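Local coordinates for protein apical membrane antigen AMA1 (Toxoplasma gondii ME49, PDB 4YIV) that plays an important part in host cell invasion as a microneme protein that forms part of the moving junction between the parasite and host-cell membranes, at residues A[53-58]-A[156-161]. Numbering follows the deposited sequence.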
ATOM      1  N   ARG A  53      18.204  -6.697   3.782  1.00 22.45           N
ATOM      2  CA  ARG A  53      17.299  -5.648   3.439  1.00 20.09           C
ATOM      3  C   ARG A  53      15.934  -5.870   4.158  1.00 18.75           C
ATOM      4  O   ARG A  53      15.389  -6.991   4.211  1.00 20.06           O
ATOM      5  CB  ARG A  53      17.100  -5.578   1.922  1.00 22.44           C
ATOM      6  CG  ARG A  53      18.390  -5.441   1.093  1.00 25.08           C
ATOM      7  CD  ARG A  53      18.070  -5.010  -0.349  1.00 24.75           C
ATOM      8  NE  ARG A  53      17.671  -3.608  -0.361  1.00 23.28           N
ATOM      9  CZ  ARG A  53      17.160  -2.997  -1.421  1.00 24.95           C
ATOM     10  NH1 ARG A  53      17.021  -3.659  -2.556  1.00 29.10           N
ATOM     11  NH2 ARG A  53      16.827  -1.732  -1.352  1.00 28.64           N
ATOM     12  N   GLU A  54      15.388  -4.780   4.676  1.00 20.22           N
ATOM     13  CA  GLU A  54      14.243  -4.824   5.597  1.00 19.17           C
ATOM     14  C   GLU A  54      13.143  -3.896   5.101  1.00 19.31           C
ATOM     15  O   GLU A  54      13.401  -2.706   4.842  1.00 20.01           O
ATOM     16  CB  GLU A  54      14.683  -4.409   7.012  1.00 22.42           C
ATOM     17  CG  GLU A  54      13.578  -4.527   8.074  1.00 19.69           C
ATOM     18  CD  GLU A  54      13.894  -3.773   9.355  1.00 22.41           C
ATOM     19  OE1 GLU A  54      14.460  -2.662   9.294  1.00 23.34           O
ATOM     20  OE2 GLU A  54      13.589  -4.310  10.435  1.00 24.38           O
ATOM     21  N   PRO A  55      11.920  -4.414   4.972  1.00 18.52           N
ATOM     22  CA  PRO A  55      10.850  -3.462   4.670  1.00 18.88           C
ATOM     23  C   PRO A  55      10.671  -2.423   5.786  1.00 17.28           C
ATOM     24  O   PRO A  55      10.841  -2.770   6.952  1.00 19.37           O
ATOM     25  CB  PRO A  55       9.613  -4.351   4.552  1.00 20.00           C
ATOM     26  CG  PRO A  55      10.174  -5.725   4.169  1.00 19.75           C
ATOM     27  CD  PRO A  55      11.421  -5.807   4.979  1.00 18.32           C
ATOM     28  N   ALA A  56      10.311  -1.207   5.408  1.00 18.29           N
ATOM     29  CA  ALA A  56      10.390  -0.059   6.317  1.00 21.43           C
ATOM     30  C   ALA A  56       9.253   0.931   6.237  1.00 20.70           C
ATOM     31  O   ALA A  56       9.202   1.903   7.016  1.00 19.46           O
ATOM     32  CB  ALA A  56      11.700   0.691   6.029  1.00 21.65           C
ATOM     33  N   GLY A  57       8.396   0.768   5.249  1.00 18.29           N
ATOM     34  CA  GLY A  57       7.390   1.774   4.937  1.00 17.99           C
ATOM     35  C   GLY A  57       6.386   1.894   6.078  1.00 19.71           C
ATOM     36  O   GLY A  57       6.107   0.910   6.768  1.00 19.00           O
ATOM     37  N   LEU A  58       5.855   3.097   6.283  1.00 17.51           N
ATOM     38  CA  LEU A  58       4.977   3.342   7.423  1.00 20.05           C
ATOM     39  C   LEU A  58       3.491   3.210   7.105  1.00 19.25           C
ATOM     40  O   LEU A  58       2.667   3.279   8.022  1.00 20.55           O
ATOM     41  CB  LEU A  58       5.240   4.741   7.997  1.00 22.07           C
ATOM     42  CG  LEU A  58       6.700   4.990   8.430  1.00 25.21           C
ATOM     43  CD1 LEU A  58       6.807   6.357   9.079  1.00 29.50           C
ATOM     44  CD2 LEU A  58       7.200   3.948   9.398  1.00 25.96           C
ATOM     45  N   ARG A 156      12.916  -6.659  11.785  1.00 23.00           N
ATOM     46  CA  ARG A 156      11.497  -6.919  11.969  1.00 22.16           C
ATOM     47  C   ARG A 156      10.840  -7.372  10.655  1.00 21.60           C
ATOM     48  O   ARG A 156      11.006  -6.739   9.601  1.00 23.59           O
ATOM     49  CB  ARG A 156      10.802  -5.665  12.512  1.00 22.69           C
ATOM     50  CG  ARG A 156      11.289  -5.245  13.848  1.00 23.38           C
ATOM     51  CD  ARG A 156      10.656  -3.929  14.217  1.00 24.08           C
ATOM     52  NE  ARG A 156      10.934  -3.552  15.595  1.00 28.14           N
ATOM     53  CZ  ARG A 156      12.027  -2.915  16.014  1.00 33.47           C
ATOM     54  NH1 ARG A 156      12.996  -2.560  15.159  1.00 29.64           N
ATOM     55  NH2 ARG A 156      12.142  -2.628  17.302  1.00 32.75           N
ATOM     56  N   TYR A 157      10.114  -8.485  10.718  1.00 21.89           N
ATOM     57  CA  TYR A 157       9.441  -9.030   9.549  1.00 21.53           C
ATOM     58  C   TYR A 157       8.227  -8.206   9.164  1.00 22.36           C
ATOM     59  O   TYR A 157       7.557  -7.637  10.051  1.00 22.59           O
ATOM     60  CB  TYR A 157       8.976 -10.460   9.816  1.00 24.15           C
ATOM     61  CG  TYR A 157      10.056 -11.388  10.251  1.00 26.53           C
ATOM     62  CD1 TYR A 157      11.026 -11.856   9.354  1.00 26.07           C
ATOM     63  CD2 TYR A 157      10.098 -11.823  11.558  1.00 26.90           C
ATOM     64  CE1 TYR A 157      12.018 -12.727   9.788  1.00 31.12           C
ATOM     65  CE2 TYR A 157      11.059 -12.686  11.993  1.00 32.81           C
ATOM     66  CZ  TYR A 157      12.020 -13.144  11.114  1.00 32.38           C
ATOM     67  OH  TYR A 157      12.982 -14.021  11.593  1.00 36.92           O
ATOM     68  N   PRO A 158       7.911  -8.170   7.855  1.00 19.85           N
ATOM     69  CA  PRO A 158       6.661  -7.551   7.416  1.00 19.11           C
ATOM     70  C   PRO A 158       5.453  -8.429   7.777  1.00 18.49           C
ATOM     71  O   PRO A 158       5.604  -9.585   8.219  1.00 20.09           O
ATOM     72  CB  PRO A 158       6.864  -7.393   5.908  1.00 18.32           C
ATOM     73  CG  PRO A 158       7.729  -8.580   5.541  1.00 20.64           C
ATOM     74  CD  PRO A 158       8.674  -8.734   6.716  1.00 22.17           C
ATOM     75  N   PHE A 159       4.262  -7.864   7.660  1.00 20.49           N
ATOM     76  CA  PHE A 159       3.060  -8.582   8.039  1.00 19.87           C
ATOM     77  C   PHE A 159       2.039  -8.546   6.919  1.00 19.45           C
ATOM     78  O   PHE A 159       2.086  -7.680   6.050  1.00 17.33           O
ATOM     79  CB  PHE A 159       2.404  -7.986   9.331  1.00 20.43           C
ATOM     80  CG  PHE A 159       1.797  -6.636   9.128  1.00 20.40           C
ATOM     81  CD1 PHE A 159       2.560  -5.499   9.280  1.00 18.57           C
ATOM     82  CD2 PHE A 159       0.461  -6.493   8.753  1.00 22.12           C
ATOM     83  CE1 PHE A 159       2.027  -4.237   9.075  1.00 19.37           C
ATOM     84  CE2 PHE A 159      -0.087  -5.223   8.546  1.00 23.23           C
ATOM     85  CZ  PHE A 159       0.717  -4.082   8.716  1.00 20.85           C
ATOM     86  N   VAL A 160       1.078  -9.466   7.005  1.00 19.92           N
ATOM     87  CA  VAL A 160      -0.147  -9.356   6.228  1.00 21.15           C
ATOM     88  C   VAL A 160      -1.314  -9.506   7.199  1.00 19.87           C
ATOM     89  O   VAL A 160      -1.407 -10.495   7.955  1.00 21.85           O
ATOM     90  CB  VAL A 160      -0.243 -10.426   5.080  1.00 21.68           C
ATOM     91  CG1 VAL A 160      -1.637 -10.421   4.459  1.00 21.66           C
ATOM     92  CG2 VAL A 160       0.822 -10.156   4.002  1.00 24.27           C
ATOM     93  N   TYR A 161      -2.194  -8.520   7.171  1.00 18.61           N
ATOM     94  CA  TYR A 161      -3.453  -8.624   7.919  1.00 19.89           C
ATOM     95  C   TYR A 161      -4.526  -9.183   6.987  1.00 22.41           C
ATOM     96  O   TYR A 161      -4.829  -8.614   5.927  1.00 20.85           O
ATOM     97  CB  TYR A 161      -3.884  -7.272   8.510  1.00 21.06           C
ATOM     98  CG  TYR A 161      -5.108  -7.413   9.424  1.00 21.44           C
ATOM     99  CD1 TYR A 161      -5.090  -8.309  10.472  1.00 25.19           C
ATOM    100  CD2 TYR A 161      -6.285  -6.705   9.185  1.00 24.94           C
ATOM    101  CE1 TYR A 161      -6.195  -8.493  11.281  1.00 27.53           C
ATOM    102  CE2 TYR A 161      -7.417  -6.886  10.009  1.00 27.71           C
ATOM    103  CZ  TYR A 161      -7.352  -7.776  11.047  1.00 28.75           C
ATOM    104  OH  TYR A 161      -8.442  -7.989  11.880  1.00 33.18           O
TER
HETATM  105  O   HOH W   1       9.403  -4.949   8.244  1.00 22.35           O
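The carboxylate of Glu54 reaches across to the backbone of Arg156, where Glu54 OE2 accepts a hydrogen bond from Arg156 N at 2.8 Å, nearly straight at 164° at the hydrogen. The oxygen uses its anti lone pair, the one turned away from OE1. Glu54 can span the gap because its CG lies anti to the backbone N (chi1 -176°) and the chain stays extended beyond it; on the way, Glu54 CG passes 3.7 Å from Arg156 O. Both carboxylate oxygens have further partners: OE2 also hydrogen-bonds to Tyr216 OH, while OE1 meets Lys45 in a salt bridge and Gln43 NE2 in a hydrogen bond, which together should fix the rotation of the group and favour its charged form. The guanidinium of Arg156 does not pair directly with Glu54, Arg156 NH1 standing 5.1 Å from Glu54 OE2; NH1 instead hydrogen-bonds to the same Tyr216 hydroxyl, and NE to Phe141 O. In the fold, the contact joins the end of the hairpin 43-47/50-54 to the segment leading into 159-162, the central strand of a five-stranded antiparallel sheet within the PAN-related AMA1 ectodomain. Beyond the carboxylate, the CB atoms of Pro55 and Pro158 point toward the opposing segment, the two rings lie obliquely to one another, and Pro55 CG meets Pro158 CG at 4.0 Å. A water between the two backbones donates to Pro55 O at 2.9 Å and to Arg156 O at 2.8 Å, bridging two carbonyls that cannot bond to each other.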